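Local coordinates for phosphotriesterase, putative (Deinococcus radiodurans, PDB 4J35), which probably hydrolyses lactones with a pair of bound divalent metal ions, and in this engineered form was redesigned to hydrolyse organophosphates, at residues A[105-110]-A[118-123]; A[126-131]-A[169-174]; A[72-77]-A[130-135]. The protein carries 7 engineered substitutions. All blocks are in the same frame, centred on the assembly; numbering follows the deposited sequence.

Contact 1: residues A[105-110]-A[118-123]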
# COMPACT_ATOMS: atom_id res chain seq x y z
N THR A 105 -14.34 -13.89 -8.74
CA THR A 105 -15.30 -14.94 -8.88
C THR A 105 -14.67 -16.19 -8.27
O THR A 105 -15.33 -16.92 -7.60
CB THR A 105 -15.80 -15.16 -10.34
OG1 THR A 105 -16.02 -13.89 -10.98
CG2 THR A 105 -17.10 -15.98 -10.33
N TYR A 106 -13.36 -16.37 -8.45
CA TYR A 106 -12.68 -17.57 -7.93
C TYR A 106 -12.94 -17.85 -6.43
O TYR A 106 -13.48 -18.89 -6.07
CB TYR A 106 -11.17 -17.42 -8.17
CG TYR A 106 -10.31 -18.59 -7.71
CD1 TYR A 106 -10.31 -19.80 -8.41
CD2 TYR A 106 -9.47 -18.47 -6.61
CE1 TYR A 106 -9.50 -20.86 -8.02
CE2 TYR A 106 -8.66 -19.54 -6.20
CZ TYR A 106 -8.68 -20.71 -6.91
OH TYR A 106 -7.86 -21.74 -6.52
N PHE A 107 -12.56 -16.93 -5.54
CA PHE A 107 -12.74 -17.25 -4.10
C PHE A 107 -14.19 -17.10 -3.64
O PHE A 107 -14.60 -17.75 -2.70
CB PHE A 107 -11.81 -16.43 -3.21
CG PHE A 107 -10.48 -17.06 -2.97
CD1 PHE A 107 -10.37 -18.25 -2.26
CD2 PHE A 107 -9.32 -16.46 -3.44
CE1 PHE A 107 -9.14 -18.84 -2.03
CE2 PHE A 107 -8.08 -17.03 -3.22
CZ PHE A 107 -7.99 -18.23 -2.51
N LYS A 108 -14.98 -16.28 -4.32
CA LYS A 108 -16.41 -16.22 -4.02
C LYS A 108 -17.06 -17.57 -4.31
O LYS A 108 -17.90 -18.04 -3.55
CB LYS A 108 -17.09 -15.11 -4.81
N PHE A 109 -16.66 -18.19 -5.42
CA PHE A 109 -17.18 -19.52 -5.77
C PHE A 109 -16.71 -20.55 -4.71
O PHE A 109 -17.51 -21.30 -4.16
CB PHE A 109 -16.68 -19.91 -7.16
CG PHE A 109 -17.20 -21.23 -7.63
CD1 PHE A 109 -18.55 -21.39 -7.94
CD2 PHE A 109 -16.34 -22.31 -7.79
CE1 PHE A 109 -19.04 -22.62 -8.39
CE2 PHE A 109 -16.82 -23.53 -8.24
CZ PHE A 109 -18.17 -23.69 -8.53
N ARG A 110 -15.41 -20.55 -4.42
CA ARG A 110 -14.87 -21.47 -3.41
C ARG A 110 -15.56 -21.29 -2.07
O ARG A 110 -15.90 -22.27 -1.40
CB ARG A 110 -13.36 -21.29 -3.25
CG ARG A 110 -12.56 -21.59 -4.51
CD ARG A 110 -11.07 -21.62 -4.20
NE ARG A 110 -10.72 -22.87 -3.52
CZ ARG A 110 -10.30 -23.97 -4.13
NH1 ARG A 110 -10.16 -23.99 -5.45
NH2 ARG A 110 -10.05 -25.08 -3.43
N SER A 118 -10.16 -20.57 5.48
CA SER A 118 -8.98 -21.39 5.74
C SER A 118 -8.09 -21.51 4.51
O SER A 118 -6.87 -21.58 4.64
CB SER A 118 -9.40 -22.77 6.26
OG SER A 118 -9.96 -22.63 7.56
N GLU A 119 -8.68 -21.56 3.32
CA GLU A 119 -7.87 -21.60 2.10
C GLU A 119 -7.08 -20.33 1.91
O GLU A 119 -5.90 -20.36 1.51
CB GLU A 119 -8.74 -21.88 0.86
CG GLU A 119 -9.28 -23.32 0.89
CD GLU A 119 -10.29 -23.58 -0.22
OE1 GLU A 119 -10.75 -22.60 -0.84
OE2 GLU A 119 -10.62 -24.76 -0.47
N ILE A 120 -7.73 -19.21 2.19
CA ILE A 120 -7.08 -17.91 2.09
C ILE A 120 -5.98 -17.81 3.14
O ILE A 120 -4.89 -17.36 2.88
CB ILE A 120 -8.10 -16.77 2.27
CG1 ILE A 120 -9.11 -16.84 1.12
CG2 ILE A 120 -7.39 -15.41 2.34
CD1 ILE A 120 -10.35 -16.00 1.34
N TYR A 121 -6.30 -18.24 4.35
CA TYR A 121 -5.32 -18.23 5.40
C TYR A 121 -4.07 -19.00 4.96
O TYR A 121 -2.94 -18.54 5.22
CB TYR A 121 -5.93 -18.85 6.66
CG TYR A 121 -4.90 -19.36 7.63
CD1 TYR A 121 -4.21 -18.50 8.46
CD2 TYR A 121 -4.62 -20.72 7.69
CE1 TYR A 121 -3.24 -18.98 9.36
CE2 TYR A 121 -3.66 -21.21 8.56
CZ TYR A 121 -2.98 -20.34 9.39
OH TYR A 121 -2.04 -20.84 10.26
N GLU A 122 -4.25 -20.17 4.34
CA GLU A 122 -3.11 -21.02 3.97
C GLU A 122 -2.25 -20.33 2.92
O GLU A 122 -1.02 -20.39 2.96
CB GLU A 122 -3.56 -22.35 3.40
CG GLU A 122 -4.21 -23.27 4.40
CD GLU A 122 -3.25 -23.75 5.50
OE1 GLU A 122 -2.01 -23.66 5.32
OE2 GLU A 122 -3.74 -24.22 6.55
N MET A 123 -2.91 -19.69 1.97
CA MET A 123 -2.16 -18.92 0.95
C MET A 123 -1.36 -17.80 1.61
O MET A 123 -0.16 -17.60 1.34
CB MET A 123 -3.14 -18.34 -0.08
CG MET A 123 -2.52 -17.31 -1.02
SD MET A 123 -3.80 -16.55 -2.05
CE MET A 123 -4.32 -15.26 -0.91
O HOH W 1 -13.73 -24.07 -0.77
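Phe107 and Arg110 of helix 105-113 face Glu119, Ile120 and Met123 of helix 116-129, two successive helices of the TIM-barrel chain whose short segments run at 132° to each other with their axes 11.5 Å apart at closest approach. The pair illustrates how an apolar contact and an ion pair can share one helix-helix seam. Ile120 CG1 rests over one face of the Phe107 ring in a CH-pi contact, 4.0 Å from the ring centroid. Glu119 CB comes to the ring edge, near its plane, and Met123 SD approaches obliquely, 4.5 Å from Phe107 CE2. Alongside, Arg110 grips the Glu119 carboxylate side-on in a salt bridge of two hydrogen bonds: NE meets OE1 at 2.7 Å and NH2 meets OE2 at 3.0 Å, both nearly straight. The oxygens lie almost in the guanidinium plane, yet the donors stand above the carboxylate plane, because the two flat groups are turned 52° apart. A bend in the arginine chain (chi3 76°) turns the guanidinium across the end of the extended glutamate. Further out, Phe96 meets the Phe107 ring edge-to-face, and Phe158 and Ala161 of helix 153-169 pack on Ile120. Tyr106 CD2 lies on the phenylalanine face opposite Ile120, while the Tyr106 ring itself has Arg110 CD 3.7 Å above its plane.

Contact 2: residues A[126-131]-A[169-174]; sequences TEVTEG and TGVPII
No aromatic ring or other flat side-chain group takes part where Val128 and Thr129 meet Thr169 and Val171; the touching is done by branched side chains, through their methyls and one threonine hydroxyl, leaving neither face nor edge to describe. Val128 CG2 lies 4.0 Å from Val171 CG2, the two valines passing at a slant. The other branch, CG1, is placed anti to the backbone N (chi1 160°) and meets Thr169 OG1 tip to tip at 4.1 Å. Beside this, the methyls Thr129 CG2 and Thr169 CG2 touch at 3.9 Å, their side chains at about a right angle. In the TIM barrel, the contact joins the last turn of helix 116-129 to the turn that leads from helix 153-169 into strand 173-174, an example of one outer helix closing against the exit of the next. That turn is an ST turn: Thr169 OG1 accepts from Val171 N at 3.1 Å and is also hydrogen-bonded to Val165 O, which fixes its rotation and leaves CG2 to face Thr129. The hydroxyl of Thr129 is likewise held within its own helix, by Arg125 O. Thr126 O, in that last helical turn, accepts hydrogen bonds from both Glu130 N and Gly131 N.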
# COMPACT_ATOMS: atom_id res chain seq x y z
N THR A 126 1.56 -19.20 3.74
CA THR A 126 2.61 -19.79 2.92
C THR A 126 3.44 -18.70 2.25
O THR A 126 4.68 -18.78 2.16
CB THR A 126 2.03 -20.72 1.84
OG1 THR A 126 1.35 -21.82 2.46
CG2 THR A 126 3.14 -21.25 0.91
N GLU A 127 2.77 -17.67 1.76
CA GLU A 127 3.50 -16.64 1.03
C GLU A 127 4.33 -15.75 1.98
O GLU A 127 5.37 -15.23 1.59
CB GLU A 127 2.55 -15.84 0.11
CG GLU A 127 1.97 -16.69 -1.02
CD GLU A 127 1.17 -15.88 -2.05
OE1 GLU A 127 0.61 -14.82 -1.69
OE2 GLU A 127 1.13 -16.32 -3.22
N VAL A 128 3.89 -15.61 3.22
CA VAL A 128 4.62 -14.84 4.23
C VAL A 128 5.80 -15.65 4.82
O VAL A 128 6.87 -15.10 5.11
CB VAL A 128 3.67 -14.46 5.42
CG1 VAL A 128 4.45 -14.11 6.69
CG2 VAL A 128 2.74 -13.32 5.03
N THR A 129 5.58 -16.95 5.05
CA THR A 129 6.56 -17.76 5.77
C THR A 129 7.50 -18.53 4.84
O THR A 129 8.67 -18.71 5.19
CB THR A 129 5.91 -18.73 6.79
OG1 THR A 129 5.23 -19.78 6.10
CG2 THR A 129 4.94 -18.01 7.70
N GLU A 130 7.03 -18.92 3.65
CA GLU A 130 7.80 -19.80 2.75
C GLU A 130 8.16 -19.19 1.42
O GLU A 130 9.31 -19.24 0.99
CB GLU A 130 7.03 -21.07 2.42
CG GLU A 130 6.73 -21.96 3.59
CD GLU A 130 5.95 -23.19 3.15
OE1 GLU A 130 6.22 -23.70 2.03
OE2 GLU A 130 5.06 -23.64 3.92
N GLY A 131 7.17 -18.67 0.71
CA GLY A 131 7.47 -17.97 -0.52
C GLY A 131 6.32 -17.96 -1.50
O GLY A 131 5.30 -18.62 -1.31
N THR A 169 2.49 -14.77 13.04
CA THR A 169 3.78 -14.43 12.43
C THR A 169 4.24 -13.02 12.75
O THR A 169 5.41 -12.72 12.60
CB THR A 169 3.71 -14.52 10.90
OG1 THR A 169 2.85 -13.49 10.43
CG2 THR A 169 3.16 -15.89 10.45
N GLY A 170 3.33 -12.15 13.18
CA GLY A 170 3.67 -10.76 13.41
C GLY A 170 3.77 -9.94 12.13
O GLY A 170 4.22 -8.80 12.17
N VAL A 171 3.34 -10.49 11.00
CA VAL A 171 3.47 -9.77 9.70
C VAL A 171 2.64 -8.49 9.78
O VAL A 171 1.60 -8.47 10.42
CB VAL A 171 3.07 -10.67 8.50
CG1 VAL A 171 1.59 -11.06 8.55
CG2 VAL A 171 3.37 -9.99 7.15
N PRO A 172 3.13 -7.38 9.18
CA PRO A 172 2.29 -6.19 9.09
C PRO A 172 1.08 -6.37 8.12
O PRO A 172 1.13 -7.20 7.23
CB PRO A 172 3.24 -5.14 8.48
CG PRO A 172 4.58 -5.78 8.42
CD PRO A 172 4.39 -7.22 8.44
N ILE A 173 0.04 -5.57 8.31
CA ILE A 173 -1.15 -5.55 7.44
C ILE A 173 -1.32 -4.11 6.93
O ILE A 173 -1.30 -3.16 7.74
CB ILE A 173 -2.42 -5.95 8.25
CG1 ILE A 173 -2.36 -7.43 8.63
CG2 ILE A 173 -3.71 -5.65 7.49
CD1 ILE A 173 -3.53 -7.85 9.52
N ILE A 174 -1.42 -3.94 5.61
CA ILE A 174 -1.78 -2.65 5.06
C ILE A 174 -3.12 -2.77 4.34
O ILE A 174 -3.49 -3.84 3.90
CB ILE A 174 -0.70 -2.08 4.09
CG1 ILE A 174 -0.52 -2.97 2.87
CG2 ILE A 174 0.63 -1.93 4.86
CD1 ILE A 174 0.53 -2.37 1.90

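Contact 3: residues A[72-77]-A[130-135]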
# COMPACT_ATOMS: atom_id res chain seq x y z
N CYS A 72 -3.66 -8.33 -9.23
CA CYS A 72 -3.47 -7.08 -9.95
C CYS A 72 -2.07 -7.01 -10.51
O CYS A 72 -1.48 -5.93 -10.56
CB CYS A 72 -3.69 -5.88 -9.04
SG CYS A 72 -5.39 -5.80 -8.35
N GLY A 73 -1.53 -8.15 -10.92
CA GLY A 73 -0.28 -8.10 -11.66
C GLY A 73 0.98 -8.23 -10.84
O GLY A 73 2.07 -8.04 -11.37
N ARG A 74 0.84 -8.57 -9.56
CA ARG A 74 1.99 -8.75 -8.67
C ARG A 74 3.00 -9.71 -9.24
O ARG A 74 2.64 -10.80 -9.74
CB ARG A 74 1.50 -9.34 -7.32
CG ARG A 74 2.65 -9.69 -6.34
CD ARG A 74 2.14 -10.47 -5.12
NE ARG A 74 1.75 -11.82 -5.49
CZ ARG A 74 1.55 -12.82 -4.63
NH1 ARG A 74 1.75 -12.64 -3.31
NH2 ARG A 74 1.14 -13.99 -5.09
N ASN A 75 4.26 -9.31 -9.15
CA ASN A 75 5.35 -10.03 -9.81
C ASN A 75 6.61 -9.96 -8.98
O ASN A 75 7.48 -9.13 -9.23
CB ASN A 75 5.63 -9.48 -11.19
CG ASN A 75 6.55 -10.37 -12.00
OD1 ASN A 75 7.37 -11.10 -11.45
ND2 ASN A 75 6.41 -10.33 -13.32
N PRO A 76 6.71 -10.82 -7.97
CA PRO A 76 7.84 -10.76 -7.05
C PRO A 76 9.22 -10.88 -7.70
O PRO A 76 10.16 -10.21 -7.25
CB PRO A 76 7.60 -11.94 -6.11
CG PRO A 76 6.14 -12.21 -6.21
CD PRO A 76 5.75 -11.87 -7.61
N ALA A 77 9.36 -11.75 -8.70
CA ALA A 77 10.65 -11.91 -9.36
C ALA A 77 11.07 -10.64 -10.12
O ALA A 77 12.25 -10.34 -10.15
CB ALA A 77 10.59 -13.09 -10.32
N GLU A 130 7.03 -18.92 3.65
CA GLU A 130 7.80 -19.80 2.75
C GLU A 130 8.16 -19.19 1.42
O GLU A 130 9.31 -19.24 0.99
CB GLU A 130 7.03 -21.07 2.42
CG GLU A 130 6.73 -21.96 3.59
CD GLU A 130 5.95 -23.19 3.15
OE1 GLU A 130 6.22 -23.70 2.03
OE2 GLU A 130 5.06 -23.64 3.92
N GLY A 131 7.17 -18.67 0.71
CA GLY A 131 7.47 -17.97 -0.52
C GLY A 131 6.32 -17.96 -1.50
O GLY A 131 5.30 -18.62 -1.31
N ILE A 132 6.51 -17.19 -2.56
CA ILE A 132 5.46 -16.98 -3.53
C ILE A 132 5.77 -17.73 -4.81
O ILE A 132 6.85 -17.59 -5.38
CB ILE A 132 5.32 -15.48 -3.86
CG1 ILE A 132 4.95 -14.72 -2.58
CG2 ILE A 132 4.30 -15.29 -4.97
CD1 ILE A 132 5.25 -13.25 -2.60
N ALA A 133 4.82 -18.55 -5.24
CA ALA A 133 4.86 -19.19 -6.55
C ALA A 133 6.13 -20.01 -6.75
O ALA A 133 6.67 -20.07 -7.85
CB ALA A 133 4.72 -18.14 -7.67
N GLY A 134 6.60 -20.62 -5.67
CA GLY A 134 7.74 -21.52 -5.73
C GLY A 134 9.10 -20.86 -5.79
O GLY A 134 10.11 -21.54 -5.94
N THR A 135 9.15 -19.53 -5.68
CA THR A 135 10.41 -18.80 -5.89
C THR A 135 11.26 -18.60 -4.66
O THR A 135 12.45 -18.30 -4.77
CB THR A 135 10.15 -17.39 -6.42
OG1 THR A 135 9.45 -16.64 -5.42
CG2 THR A 135 9.35 -17.43 -7.70
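Arg74 leaves its backbone with CG anti to N (chi1 175°), runs on extended and bends at chi3 (70°), which lays its guanidinium against Ile132, whose CG2 reaches over one face of the flat group. The setting is a meeting of TIM-barrel loops, the one that leads from strand 61-66 into helix 76-86 and the one that follows helix 116-129. Ile132 CG2 is 3.4 Å from Arg74 NH2, off toward the rim of the guanidinium, and CD1 comes to 3.6 Å from NH1. Pro76 adds an apolar surface beside the charged one, with CG 3.8 Å from Ile132 CG2. Arg74 NH1 is hydrogen-bonded to Ala93 O and salt-bridged to Glu127 OE1, which helps hold the plane in place; the Arg74 side chain lies about 8 Å from that of His23, a metal ligand. An alanine at Ile132 would lack everything beyond CB, and would probably leave a gap against Pro76 and uncover that part of the guanidinium face. Ile132 also opens a type I' beta turn, its carbonyl O gripped by Thr135 N at 3.0 Å and by Thr135 OG1, in the carbonyl plane, at 2.8 Å.

Helix 116-129 and the loop after it tie the contacts together. Contacts 1 and 2 both use the helix, near its start and at its end, with centres 17 Å apart; contact 1 closes before contact 2 opens. Contact 3 takes over after the helix and shares Glu130 and Gly131 with contact 2, their centres 13 Å apart. Contact 1 is nested within the loop that contact 3 closes. Contacts 2 and 3 are also linked by the Glu127 OE1 - Arg74 NH1 salt bridge, with Glu127 OE2 packing against Ile132 CG2. Helix and loop thus meet, in turn, helix 105-113, the turn before strand 173-174 and the loop before helix 76-86, whose Arg74 lies nearer the metal site.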